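Variant surface glycoprotein MITat 1.13 (Trypanosoma brucei, PDB 6Z8H) probably forms, with many like copies, a coat over the parasite surface whose switching among antigenically distinct variants lets the trypanosome escape host immunity. Local coordinates at residues 28-33 with 184-189; 196-201 with 246-251; 348-353 with 372-377. One frame throughout, in Å; residues are numbered along the deposited sequence.

How the interactions relate
The three contacts lie along an elongated subunit and share no helix or strand. Interaction 1 is a surface contact between two loops, with no direct hydrogen bond between them; prolines, a disulfide cysteine and a bridging water do the work. Interaction 2, about 29 Å away centre to centre, is partly buried and built mainly on backbone hydrogen bonds between two strands of the larger, five-stranded antiparallel sheet. Interaction 3, also partly buried, lies on the opposite side of the chain's centre from the other two, about 82 Å from interaction 2 between centres; here a strand packs across a helix through apolar contacts and an arginine. Interactions 2 and 3 both reach the second subunit, whereas interaction 1 does not.

Interaction 1: 28-33 with 184-189; sequences NAPCTT and NEPEPA
With chi1 at 60°, Cys31 holds SG between its own backbone N and carbonyl carbon, and this turns the sulfur to the backbone of Ala189: SG lies 3.4 Å from Ala189 N and also touches the methyl. That methyl is pressed from a second direction by the carbonyl of the same cysteine, Ala189 CB being 3.2 Å from Cys31 O. Further along, the ring of Pro186 meets the segment 28-33 with its CG, 3.3 Å from Asn28 O and 4.2 Å from CG of Pro30.

Ala29 to Cys31 and Glu185 to Ala189 have polyproline-like backbone angles. Asn28-Cys31 and Asn184-Ala189 run almost the same way, 14° apart, yet no hydrogen bond joins them directly. A water spans the gap instead, accepting from Cys31 N at 3.3 Å and donating to Glu187 O.

The two loops rest on helices. Arg40 of helix 34-75 ties them together, bonding Ala29 O and pairing with Glu185, while Cys31 is disulfide-bonded to Cys37 in the first turn of that helix, which Thr33 caps. Pro188 touches both Leu41 of the same helix and Ala261 and His265 of helix 260-273, and Tyr123 of helix 78-129 reaches Ala189 O.

Interaction 2: 196-201 with 246-251; sequences HLDATC and KRAIHS
Backbone hydrogen bonds do most of the joining between Leu197, Ala199 and the strand 247-251. Ala199 and Arg247 form a hydrogen-bonded antiparallel pair, with Ala199 N 2.9 Å from Arg247 O and a longer return bond. At Leu197 the register slips: its N gives a bond to His250 O, but its O takes Ile249 N at 2.9 Å, while His250 N is buried without a partner. Ile249 leaves the extended conformation (psi -7°), so Ile249 and His250 together face Leu197 as a beta bulge.

The polar side chains act chiefly on the face of His196, Asp198 and Ser251. His196 ND1 donates to Ser251 OG at 2.7 Å, the hydroxyl lying in the ring plane although the bond is bent to 140° at the hydrogen. NE2 of His196 is bonded to Ser229, so both ring nitrogens fix its rotation, and Ser251 OG also reaches Lys233 O. Asp198 lays OD1 3.4 Å from Ala248 CB and uses OD2 for Thr227. Just before strand 247-253 begins, Lys246 is met by Thr200 OG1, 3.2 Å from Lys246 CA.

Apolar contacts lie on the other face, that of Leu197 and Ala199. A chi1 of 67° carries Ile249 CG1 toward the first strand; its CD1 then reaches Ala199 CB at 3.6 Å, and CG1 sits 4.2 Å from Leu197 CG.

Trp239 of helix 236-239 covers Ala199 and Ile249. On the second subunit, Leu157 packs on Leu197 and Phe152 on Ile249, and Lys149 bonds His250 ND1. In the sheet, strand 194-202 lies between strand 221-229 and strand 247-253, the latter an outermost strand within this chain.

Interaction 3: 348-353 with 372-377; sequences RIPKAD and GDAIAR
Pro350 lies over Ala374 where strand 348-351 crosses helix 372-377 almost at a right angle (91°), the two axes coming within 7.3 Å. The methyl of Ala374 lies at the crossing. Ile349 touches it with the end of its chain, CD1 to Ala374 CB 3.8 Å, and Pro350 adds its ring, CD to Ala374 CB 4.0 Å.

One turn further along the helix, the side chains of Pro350 and Arg377 lie alongside each other, pointing opposite ways, with Pro350 CB 3.9 Å from Arg377 CB. The arginine starts out beside its backbone N (chi1 -68°) and then runs extended from CG to NE, which takes the guanidinium to Ala352, just past the end of the strand. There the alanine lies over one face of the group, its CB 3.3 Å from Arg377 NH2.

Asp373, one helical turn back, holds the NE side of the guanidinium. Arg377 NE donates to Asp373 OD1 at 3.0 Å in a salt bridge; the oxygen lies in the guanidinium plane, but the nitrogen meets the carboxylate from above its plane. OD2 gets only a weak second bond from NE. A water lies between the segments, accepting from Ala352 N and donating to Asp373 OD2 at 2.8 Å. Arg377 NH1 pairs with Glu357 and with Glu311 of the second subunit, which share in holding the group; these two acids probably offset the nearby Lys302 of that subunit. Met299 of the second subunit packs on Asp373 and Ala376.

The arrangement is the first strand of a two-stranded antiparallel hairpin (348-351 with 358-361) crossing helix 368-383 at the subunit interface.

Interaction 1: 28-33 with 184-189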
ATOM      1  N   ASN A  28       3.157 -26.571  -1.802  1.00 49.41           N
ATOM      2  CA  ASN A  28       4.048 -26.799  -0.670  1.00 47.22           C
ATOM      3  C   ASN A  28       5.496 -26.662  -1.131  1.00 42.27           C
ATOM      4  O   ASN A  28       6.361 -26.262  -0.354  1.00 41.68           O
ATOM      5  CB  ASN A  28       3.820 -28.189  -0.061  1.00 48.71           C
ATOM      6  CG  ASN A  28       3.847 -28.169   1.467  1.00 49.72           C
ATOM      7  OD1 ASN A  28       4.315 -27.200   2.083  1.00 49.84           O
ATOM      8  ND2 ASN A  28       3.339 -29.239   2.084  1.00 49.88           N
ATOM      9  N   ALA A  29       5.757 -27.007  -2.417  1.00 40.32           N
ATOM     10  CA  ALA A  29       7.107 -26.942  -2.970  1.00 38.19           C
ATOM     11  C   ALA A  29       7.486 -25.500  -3.300  1.00 37.37           C
ATOM     12  O   ALA A  29       6.643 -24.726  -3.764  1.00 36.95           O
ATOM     13  CB  ALA A  29       7.198 -27.777  -4.245  1.00 38.93           C
ATOM     14  N   PRO A  30       8.751 -25.123  -3.109  1.00 36.44           N
ATOM     15  CA  PRO A  30       9.146 -23.739  -3.372  1.00 37.69           C
ATOM     16  C   PRO A  30       9.004 -23.389  -4.847  1.00 38.12           C
ATOM     17  O   PRO A  30       9.023 -24.254  -5.732  1.00 38.79           O
ATOM     18  CB  PRO A  30      10.617 -23.689  -2.932  1.00 38.52           C
ATOM     19  CG  PRO A  30      10.802 -24.858  -2.012  1.00 38.88           C
ATOM     20  CD  PRO A  30       9.824 -25.895  -2.456  1.00 37.43           C
ATOM     21  N   CYS A  31       8.892 -22.088  -5.102  1.00 37.23           N
ATOM     22  CA  CYS A  31       8.872 -21.592  -6.467  1.00 37.99           C
ATOM     23  C   CYS A  31      10.254 -21.750  -7.098  1.00 36.79           C
ATOM     24  O   CYS A  31      11.282 -21.824  -6.410  1.00 37.25           O
ATOM     25  CB  CYS A  31       8.437 -20.127  -6.504  1.00 39.05           C
ATOM     26  SG  CYS A  31       9.485 -18.931  -5.564  1.00 41.86           S
ATOM     27  N   THR A  32      10.276 -21.782  -8.428  1.00 35.60           N
ATOM     28  CA  THR A  32      11.482 -22.184  -9.161  1.00 34.87           C
ATOM     29  C   THR A  32      11.873 -21.271 -10.317  1.00 34.86           C
ATOM     30  O   THR A  32      12.967 -21.447 -10.865  1.00 34.74           O
ATOM     31  CB  THR A  32      11.363 -23.627  -9.701  1.00 38.25           C
ATOM     32  OG1 THR A  32      10.213 -23.746 -10.563  1.00 39.94           O
ATOM     33  CG2 THR A  32      11.239 -24.621  -8.551  1.00 39.45           C
ATOM     34  N   THR A  33      11.055 -20.283 -10.675  1.00 33.22           N
ATOM     35  CA  THR A  33      11.385 -19.341 -11.730  1.00 33.33           C
ATOM     36  C   THR A  33      11.063 -17.953 -11.190  1.00 31.23           C
ATOM     37  O   THR A  33      10.282 -17.796 -10.241  1.00 33.43           O
ATOM     38  CB  THR A  33      10.538 -19.572 -12.977  1.00 34.51           C
ATOM     39  OG1 THR A  33       9.162 -19.320 -12.682  1.00 36.81           O
ATOM     40  CG2 THR A  33      10.678 -21.016 -13.437  1.00 34.78           C
ATOM     41  N   ASN A 184       2.680 -23.122   6.680  1.00 44.17           N
ATOM     42  CA  ASN A 184       3.712 -24.029   6.187  1.00 44.85           C
ATOM     43  C   ASN A 184       4.234 -23.658   4.802  1.00 44.35           C
ATOM     44  O   ASN A 184       4.975 -24.442   4.196  1.00 45.21           O
ATOM     45  CB  ASN A 184       3.212 -25.475   6.204  1.00 46.59           C
ATOM     46  CG  ASN A 184       3.391 -26.129   7.560  1.00 51.78           C
ATOM     47  OD1 ASN A 184       4.289 -25.761   8.320  1.00 53.89           O
ATOM     48  ND2 ASN A 184       2.542 -27.095   7.870  1.00 53.58           N
ATOM     49  N   GLU A 185       3.906 -22.480   4.310  1.00 42.35           N
ATOM     50  CA  GLU A 185       4.399 -22.060   3.011  1.00 40.84           C
ATOM     51  C   GLU A 185       5.894 -21.764   3.106  1.00 40.66           C
ATOM     52  O   GLU A 185       6.341 -21.107   4.053  1.00 41.11           O
ATOM     53  CB  GLU A 185       3.622 -20.813   2.568  1.00 42.39           C
ATOM     54  CG  GLU A 185       3.991 -20.326   1.167  1.00 43.47           C
ATOM     55  CD  GLU A 185       3.608 -21.318   0.076  1.00 43.42           C
ATOM     56  OE1 GLU A 185       2.639 -22.074   0.281  1.00 45.02           O
ATOM     57  OE2 GLU A 185       4.267 -21.318  -0.986  1.00 43.54           O
ATOM     58  N   PRO A 186       6.705 -22.270   2.188  1.00 40.04           N
ATOM     59  CA  PRO A 186       8.142 -21.996   2.246  1.00 39.46           C
ATOM     60  C   PRO A 186       8.461 -20.578   1.798  1.00 37.71           C
ATOM     61  O   PRO A 186       7.686 -19.918   1.100  1.00 36.97           O
ATOM     62  CB  PRO A 186       8.745 -23.022   1.279  1.00 39.11           C
ATOM     63  CG  PRO A 186       7.609 -23.313   0.310  1.00 39.00           C
ATOM     64  CD  PRO A 186       6.350 -23.226   1.126  1.00 40.64           C
ATOM     65  N   GLU A 187       9.664 -20.146   2.169  1.00 39.65           N
ATOM     66  CA  GLU A 187      10.158 -18.852   1.747  1.00 40.22           C
ATOM     67  C   GLU A 187      10.242 -18.792   0.222  1.00 37.74           C
ATOM     68  O   GLU A 187      10.536 -19.801  -0.441  1.00 37.51           O
ATOM     69  CB  GLU A 187      11.563 -18.614   2.302  1.00 44.26           C
ATOM     70  CG  GLU A 187      11.584 -17.940   3.653  1.00 48.69           C
ATOM     71  CD  GLU A 187      12.771 -18.347   4.496  1.00 51.75           C
ATOM     72  OE1 GLU A 187      12.571 -19.100   5.473  1.00 53.81           O
ATOM     73  OE2 GLU A 187      13.899 -17.914   4.176  1.00 52.96           O
ATOM     74  N   PRO A 188      10.020 -17.614  -0.362  1.00 36.55           N
ATOM     75  CA  PRO A 188      10.268 -17.442  -1.798  1.00 35.99           C
ATOM     76  C   PRO A 188      11.733 -17.711  -2.114  1.00 36.57           C
ATOM     77  O   PRO A 188      12.623 -17.393  -1.319  1.00 36.47           O
ATOM     78  CB  PRO A 188       9.902 -15.971  -2.051  1.00 34.89           C
ATOM     79  CG  PRO A 188       8.999 -15.598  -0.905  1.00 35.50           C
ATOM     80  CD  PRO A 188       9.557 -16.365   0.263  1.00 35.77           C
ATOM     81  N   ALA A 189      11.969 -18.327  -3.276  1.00 36.06           N
ATOM     82  CA  ALA A 189      13.301 -18.777  -3.665  1.00 34.71           C
ATOM     83  C   ALA A 189      14.168 -17.606  -4.111  1.00 32.67           C
ATOM     84  O   ALA A 189      13.689 -16.640  -4.704  1.00 33.29           O
ATOM     85  CB  ALA A 189      13.219 -19.822  -4.786  1.00 35.45           C
TER
HETATM   86  O   HOH W   1       9.067 -20.414  -2.316  1.00 39.99           O

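Interaction 2: 196-201 with 246-251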
ATOM      1  N   HIS A 196      28.472 -17.257 -13.610  1.00 28.05           N
ATOM      2  CA  HIS A 196      29.361 -18.289 -14.134  1.00 27.31           C
ATOM      3  C   HIS A 196      30.033 -17.778 -15.388  1.00 27.30           C
ATOM      4  O   HIS A 196      29.367 -17.327 -16.327  1.00 26.18           O
ATOM      5  CB  HIS A 196      28.567 -19.552 -14.462  1.00 26.80           C
ATOM      6  CG  HIS A 196      27.764 -20.048 -13.307  1.00 27.30           C
ATOM      7  ND1 HIS A 196      28.333 -20.358 -12.091  1.00 28.27           N
ATOM      8  CD2 HIS A 196      26.442 -20.309 -13.181  1.00 26.56           C
ATOM      9  CE1 HIS A 196      27.388 -20.758 -11.253  1.00 27.50           C
ATOM     10  NE2 HIS A 196      26.227 -20.728 -11.886  1.00 27.34           N
ATOM     11  N   LEU A 197      31.341 -17.925 -15.419  1.00 28.61           N
ATOM     12  CA  LEU A 197      32.106 -17.650 -16.617  1.00 29.81           C
ATOM     13  C   LEU A 197      32.119 -18.950 -17.410  1.00 30.65           C
ATOM     14  O   LEU A 197      32.714 -19.942 -16.959  1.00 31.27           O
ATOM     15  CB  LEU A 197      33.511 -17.224 -16.225  1.00 31.64           C
ATOM     16  CG  LEU A 197      34.532 -17.200 -17.358  1.00 35.26           C
ATOM     17  CD1 LEU A 197      34.079 -16.332 -18.523  1.00 36.89           C
ATOM     18  CD2 LEU A 197      35.883 -16.729 -16.822  1.00 35.94           C
ATOM     19  N   ASP A 198      31.328 -18.998 -18.488  1.00 30.59           N
ATOM     20  CA  ASP A 198      31.285 -20.145 -19.395  1.00 30.52           C
ATOM     21  C   ASP A 198      32.331 -19.955 -20.484  1.00 30.81           C
ATOM     22  O   ASP A 198      32.487 -18.862 -21.038  1.00 31.98           O
ATOM     23  CB  ASP A 198      29.906 -20.296 -20.045  1.00 32.87           C
ATOM     24  CG  ASP A 198      28.826 -20.692 -19.050  1.00 34.73           C
ATOM     25  OD1 ASP A 198      29.112 -21.476 -18.105  1.00 36.47           O
ATOM     26  OD2 ASP A 198      27.686 -20.217 -19.237  1.00 35.78           O
ATOM     27  N   ALA A 199      33.073 -21.028 -20.785  1.00 31.17           N
ATOM     28  CA  ALA A 199      34.157 -20.935 -21.752  1.00 32.45           C
ATOM     29  C   ALA A 199      34.117 -22.118 -22.698  1.00 33.08           C
ATOM     30  O   ALA A 199      33.772 -23.235 -22.303  1.00 34.47           O
ATOM     31  CB  ALA A 199      35.506 -20.862 -21.040  1.00 33.14           C
ATOM     32  N   THR A 200      34.412 -21.829 -23.964  1.00 33.80           N
ATOM     33  CA  THR A 200      34.589 -22.845 -25.007  1.00 33.29           C
ATOM     34  C   THR A 200      35.762 -22.432 -25.884  1.00 32.94           C
ATOM     35  O   THR A 200      35.799 -21.291 -26.359  1.00 34.20           O
ATOM     36  CB  THR A 200      33.344 -22.944 -25.907  1.00 34.95           C
ATOM     37  OG1 THR A 200      32.158 -23.030 -25.088  1.00 36.26           O
ATOM     38  CG2 THR A 200      33.422 -24.126 -26.853  1.00 36.01           C
ATOM     39  N   CYS A 201      36.705 -23.355 -26.107  1.00 35.47           N
ATOM     40  CA  CYS A 201      37.845 -23.119 -26.986  1.00 38.39           C
ATOM     41  C   CYS A 201      37.987 -24.252 -27.987  1.00 38.99           C
ATOM     42  O   CYS A 201      37.608 -25.410 -27.769  1.00 40.66           O
ATOM     43  CB  CYS A 201      39.128 -22.864 -26.191  1.00 41.51           C
ATOM     44  SG  CYS A 201      40.599 -22.343 -27.162  1.00 46.09           S
ATOM     45  N   LYS A 246      31.249 -26.484 -23.874  1.00 34.60           N
ATOM     46  CA  LYS A 246      30.964 -25.297 -23.089  1.00 31.26           C
ATOM     47  C   LYS A 246      30.821 -25.697 -21.626  1.00 31.79           C
ATOM     48  O   LYS A 246      29.997 -26.555 -21.287  1.00 33.12           O
ATOM     49  CB  LYS A 246      29.695 -24.652 -23.622  1.00 32.21           C
ATOM     50  CG  LYS A 246      29.410 -23.319 -22.971  1.00 33.46           C
ATOM     51  CD  LYS A 246      28.176 -22.652 -23.564  1.00 35.52           C
ATOM     52  CE  LYS A 246      26.929 -23.511 -23.418  1.00 37.36           C
ATOM     53  NZ  LYS A 246      25.681 -22.782 -23.817  1.00 39.39           N
ATOM     54  N   ARG A 247      31.662 -25.126 -20.768  1.00 31.51           N
ATOM     55  CA  ARG A 247      31.594 -25.413 -19.341  1.00 28.62           C
ATOM     56  C   ARG A 247      31.783 -24.148 -18.511  1.00 31.63           C
ATOM     57  O   ARG A 247      32.450 -23.199 -18.925  1.00 31.44           O
ATOM     58  CB  ARG A 247      32.659 -26.439 -18.923  1.00 30.68           C
ATOM     59  CG  ARG A 247      32.532 -27.781 -19.631  1.00 29.54           C
ATOM     60  CD  ARG A 247      31.284 -28.475 -19.196  1.00 29.23           C
ATOM     61  NE  ARG A 247      31.133 -29.860 -19.671  1.00 28.83           N
ATOM     62  CZ  ARG A 247      30.415 -30.223 -20.727  1.00 29.11           C
ATOM     63  NH1 ARG A 247      29.899 -29.317 -21.542  1.00 29.06           N
ATOM     64  NH2 ARG A 247      30.280 -31.510 -21.014  1.00 28.97           N
ATOM     65  N   ALA A 248      31.208 -24.171 -17.313  1.00 30.94           N
ATOM     66  CA  ALA A 248      31.358 -23.077 -16.357  1.00 32.85           C
ATOM     67  C   ALA A 248      32.680 -23.274 -15.626  1.00 34.07           C
ATOM     68  O   ALA A 248      32.809 -24.184 -14.796  1.00 36.52           O
ATOM     69  CB  ALA A 248      30.195 -23.071 -15.364  1.00 32.36           C
ATOM     70  N   ILE A 249      33.687 -22.462 -15.964  1.00 35.20           N
ATOM     71  CA  ILE A 249      35.036 -22.666 -15.442  1.00 35.69           C
ATOM     72  C   ILE A 249      35.373 -21.794 -14.240  1.00 35.27           C
ATOM     73  O   ILE A 249      36.447 -21.973 -13.645  1.00 34.73           O
ATOM     74  CB  ILE A 249      36.104 -22.487 -16.539  1.00 36.96           C
ATOM     75  CG1 ILE A 249      36.167 -21.036 -17.023  1.00 36.96           C
ATOM     76  CG2 ILE A 249      35.823 -23.424 -17.716  1.00 36.96           C
ATOM     77  CD1 ILE A 249      37.338 -20.795 -17.998  1.00 38.17           C
ATOM     78  N   HIS A 250      34.514 -20.851 -13.873  1.00 33.88           N
ATOM     79  CA  HIS A 250      34.691 -20.094 -12.642  1.00 33.48           C
ATOM     80  C   HIS A 250      33.342 -19.512 -12.253  1.00 32.14           C
ATOM     81  O   HIS A 250      32.504 -19.229 -13.118  1.00 33.03           O
ATOM     82  CB  HIS A 250      35.716 -18.956 -12.783  1.00 33.74           C
ATOM     83  CG  HIS A 250      36.128 -18.353 -11.473  1.00 37.26           C
ATOM     84  ND1 HIS A 250      37.157 -18.863 -10.709  1.00 38.94           N
ATOM     85  CD2 HIS A 250      35.638 -17.296 -10.783  1.00 39.61           C
ATOM     86  CE1 HIS A 250      37.273 -18.156  -9.600  1.00 39.90           C
ATOM     87  NE2 HIS A 250      36.375 -17.186  -9.628  1.00 40.20           N
ATOM     88  N   SER A 251      33.141 -19.327 -10.949  1.00 31.51           N
ATOM     89  CA  SER A 251      31.905 -18.752 -10.442  1.00 31.68           C
ATOM     90  C   SER A 251      32.209 -17.583  -9.516  1.00 32.20           C
ATOM     91  O   SER A 251      33.216 -17.588  -8.801  1.00 33.96           O
ATOM     92  CB  SER A 251      31.074 -19.792  -9.675  1.00 32.65           C
ATOM     93  OG  SER A 251      30.495 -20.737 -10.556  1.00 33.40           O
TER

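Interaction 3: 348-353 with 372-377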
ATOM      1  N   ARG A 348     -39.555   8.020   8.630  1.00 30.30           N
ATOM      2  CA  ARG A 348     -39.608   9.371   8.086  1.00 30.99           C
ATOM      3  C   ARG A 348     -38.891  10.338   9.021  1.00 29.93           C
ATOM      4  O   ARG A 348     -38.999  10.240  10.249  1.00 29.71           O
ATOM      5  CB  ARG A 348     -41.064   9.794   7.861  1.00 33.60           C
ATOM      6  CG  ARG A 348     -41.801   8.892   6.877  1.00 36.67           C
ATOM      7  CD  ARG A 348     -43.158   9.460   6.469  1.00 39.83           C
ATOM      8  NE  ARG A 348     -43.014  10.673   5.665  1.00 42.55           N
ATOM      9  CZ  ARG A 348     -42.745  10.688   4.359  1.00 44.39           C
ATOM     10  NH1 ARG A 348     -42.597   9.552   3.684  1.00 45.56           N
ATOM     11  NH2 ARG A 348     -42.622  11.844   3.721  1.00 44.59           N
ATOM     12  N   ILE A 349     -38.124  11.244   8.426  1.00 27.69           N
ATOM     13  CA  ILE A 349     -37.261  12.179   9.149  1.00 27.53           C
ATOM     14  C   ILE A 349     -37.358  13.538   8.483  1.00 26.42           C
ATOM     15  O   ILE A 349     -37.774  13.644   7.323  1.00 27.97           O
ATOM     16  CB  ILE A 349     -35.792  11.720   9.166  1.00 26.59           C
ATOM     17  CG1 ILE A 349     -35.269  11.503   7.744  1.00 26.25           C
ATOM     18  CG2 ILE A 349     -35.656  10.429   9.984  1.00 27.54           C
ATOM     19  CD1 ILE A 349     -33.760  11.287   7.671  1.00 25.93           C
ATOM     20  N   PRO A 350     -36.996  14.601   9.202  1.00 27.29           N
ATOM     21  CA  PRO A 350     -37.037  15.946   8.606  1.00 28.40           C
ATOM     22  C   PRO A 350     -36.018  16.106   7.486  1.00 28.70           C
ATOM     23  O   PRO A 350     -34.918  15.553   7.538  1.00 28.65           O
ATOM     24  CB  PRO A 350     -36.704  16.879   9.778  1.00 27.52           C
ATOM     25  CG  PRO A 350     -36.831  16.072  10.988  1.00 28.16           C
ATOM     26  CD  PRO A 350     -36.629  14.623  10.624  1.00 27.04           C
ATOM     27  N   LYS A 351     -36.378  16.942   6.504  1.00 30.03           N
ATOM     28  CA  LYS A 351     -35.537  17.294   5.362  1.00 31.41           C
ATOM     29  C   LYS A 351     -35.567  18.804   5.149  1.00 29.87           C
ATOM     30  O   LYS A 351     -36.646  19.410   5.133  1.00 29.77           O
ATOM     31  CB  LYS A 351     -36.074  16.610   4.097  1.00 32.56           C
ATOM     32  CG  LYS A 351     -35.286  16.912   2.837  1.00 36.55           C
ATOM     33  CD  LYS A 351     -35.874  16.237   1.599  1.00 39.50           C
ATOM     34  CE  LYS A 351     -37.036  17.014   1.003  1.00 41.68           C
ATOM     35  NZ  LYS A 351     -37.369  16.514  -0.369  1.00 43.26           N
ATOM     36  N   ALA A 352     -34.393  19.406   4.960  1.00 30.02           N
ATOM     37  CA  ALA A 352     -34.319  20.829   4.656  1.00 29.78           C
ATOM     38  C   ALA A 352     -34.924  21.122   3.285  1.00 30.86           C
ATOM     39  O   ALA A 352     -34.869  20.304   2.364  1.00 30.99           O
ATOM     40  CB  ALA A 352     -32.856  21.285   4.684  1.00 31.40           C
ATOM     41  N   ASP A 353     -35.504  22.306   3.158  1.00 32.49           N
ATOM     42  CA  ASP A 353     -36.105  22.784   1.915  1.00 34.52           C
ATOM     43  C   ASP A 353     -36.432  24.269   2.051  1.00 35.11           C
ATOM     44  O   ASP A 353     -36.950  24.689   3.090  1.00 35.22           O
ATOM     45  CB  ASP A 353     -37.373  21.988   1.607  1.00 37.60           C
ATOM     46  CG  ASP A 353     -37.852  22.176   0.174  1.00 40.59           C
ATOM     47  OD1 ASP A 353     -37.459  21.370  -0.705  1.00 42.21           O
ATOM     48  OD2 ASP A 353     -38.614  23.137  -0.062  1.00 41.57           O
ATOM     49  N   GLY A 372     -27.528  13.564   9.930  1.00 20.15           N
ATOM     50  CA  GLY A 372     -27.130  14.514  10.955  1.00 18.67           C
ATOM     51  C   GLY A 372     -28.042  15.719  11.035  1.00 19.58           C
ATOM     52  O   GLY A 372     -28.397  16.162  12.134  1.00 19.64           O
ATOM     53  N   ASP A 373     -28.371  16.309   9.875  1.00 22.13           N
ATOM     54  CA  ASP A 373     -29.313  17.424   9.839  1.00 22.00           C
ATOM     55  C   ASP A 373     -30.641  17.008  10.459  1.00 21.74           C
ATOM     56  O   ASP A 373     -31.248  17.759  11.233  1.00 22.27           O
ATOM     57  CB  ASP A 373     -29.530  17.855   8.386  1.00 23.42           C
ATOM     58  CG  ASP A 373     -30.177  19.200   8.251  1.00 26.09           C
ATOM     59  OD1 ASP A 373     -30.279  19.924   9.252  1.00 26.59           O
ATOM     60  OD2 ASP A 373     -30.547  19.570   7.118  1.00 30.86           O
ATOM     61  N   ALA A 374     -31.111  15.804  10.125  1.00 21.47           N
ATOM     62  CA  ALA A 374     -32.365  15.331  10.688  1.00 21.74           C
ATOM     63  C   ALA A 374     -32.284  15.243  12.206  1.00 22.86           C
ATOM     64  O   ALA A 374     -33.238  15.599  12.911  1.00 23.86           O
ATOM     65  CB  ALA A 374     -32.739  13.979  10.089  1.00 21.52           C
ATOM     66  N   ILE A 375     -31.171  14.731  12.730  1.00 22.62           N
ATOM     67  CA  ILE A 375     -31.029  14.605  14.178  1.00 21.99           C
ATOM     68  C   ILE A 375     -31.117  15.982  14.835  1.00 22.60           C
ATOM     69  O   ILE A 375     -31.801  16.172  15.844  1.00 22.46           O
ATOM     70  CB  ILE A 375     -29.710  13.881  14.514  1.00 23.79           C
ATOM     71  CG1 ILE A 375     -29.767  12.416  14.065  1.00 23.43           C
ATOM     72  CG2 ILE A 375     -29.391  13.989  15.993  1.00 24.10           C
ATOM     73  CD1 ILE A 375     -28.498  11.630  14.302  1.00 24.73           C
ATOM     74  N   ALA A 376     -30.392  16.959  14.297  1.00 20.81           N
ATOM     75  CA  ALA A 376     -30.469  18.294  14.868  1.00 21.38           C
ATOM     76  C   ALA A 376     -31.898  18.823  14.832  1.00 21.37           C
ATOM     77  O   ALA A 376     -32.368  19.437  15.799  1.00 23.14           O
ATOM     78  CB  ALA A 376     -29.514  19.217  14.105  1.00 20.57           C
ATOM     79  N   ARG A 377     -32.597  18.611  13.716  1.00 22.37           N
ATOM     80  CA  ARG A 377     -33.943  19.153  13.554  1.00 22.83           C
ATOM     81  C   ARG A 377     -34.926  18.455  14.484  1.00 24.23           C
ATOM     82  O   ARG A 377     -35.810  19.102  15.068  1.00 26.22           O
ATOM     83  CB  ARG A 377     -34.365  19.039  12.087  1.00 23.82           C
ATOM     84  CG  ARG A 377     -33.573  19.956  11.153  1.00 24.18           C
ATOM     85  CD  ARG A 377     -33.767  19.646   9.649  1.00 24.53           C
ATOM     86  NE  ARG A 377     -33.151  20.693   8.843  1.00 24.22           N
ATOM     87  CZ  ARG A 377     -33.806  21.736   8.330  1.00 25.60           C
ATOM     88  NH1 ARG A 377     -35.114  21.861   8.471  1.00 25.80           N
ATOM     89  NH2 ARG A 377     -33.163  22.661   7.656  1.00 26.67           N
TER
HETATM   90  O   HOH W   2     -31.808  17.874   5.255  1.00 29.17           O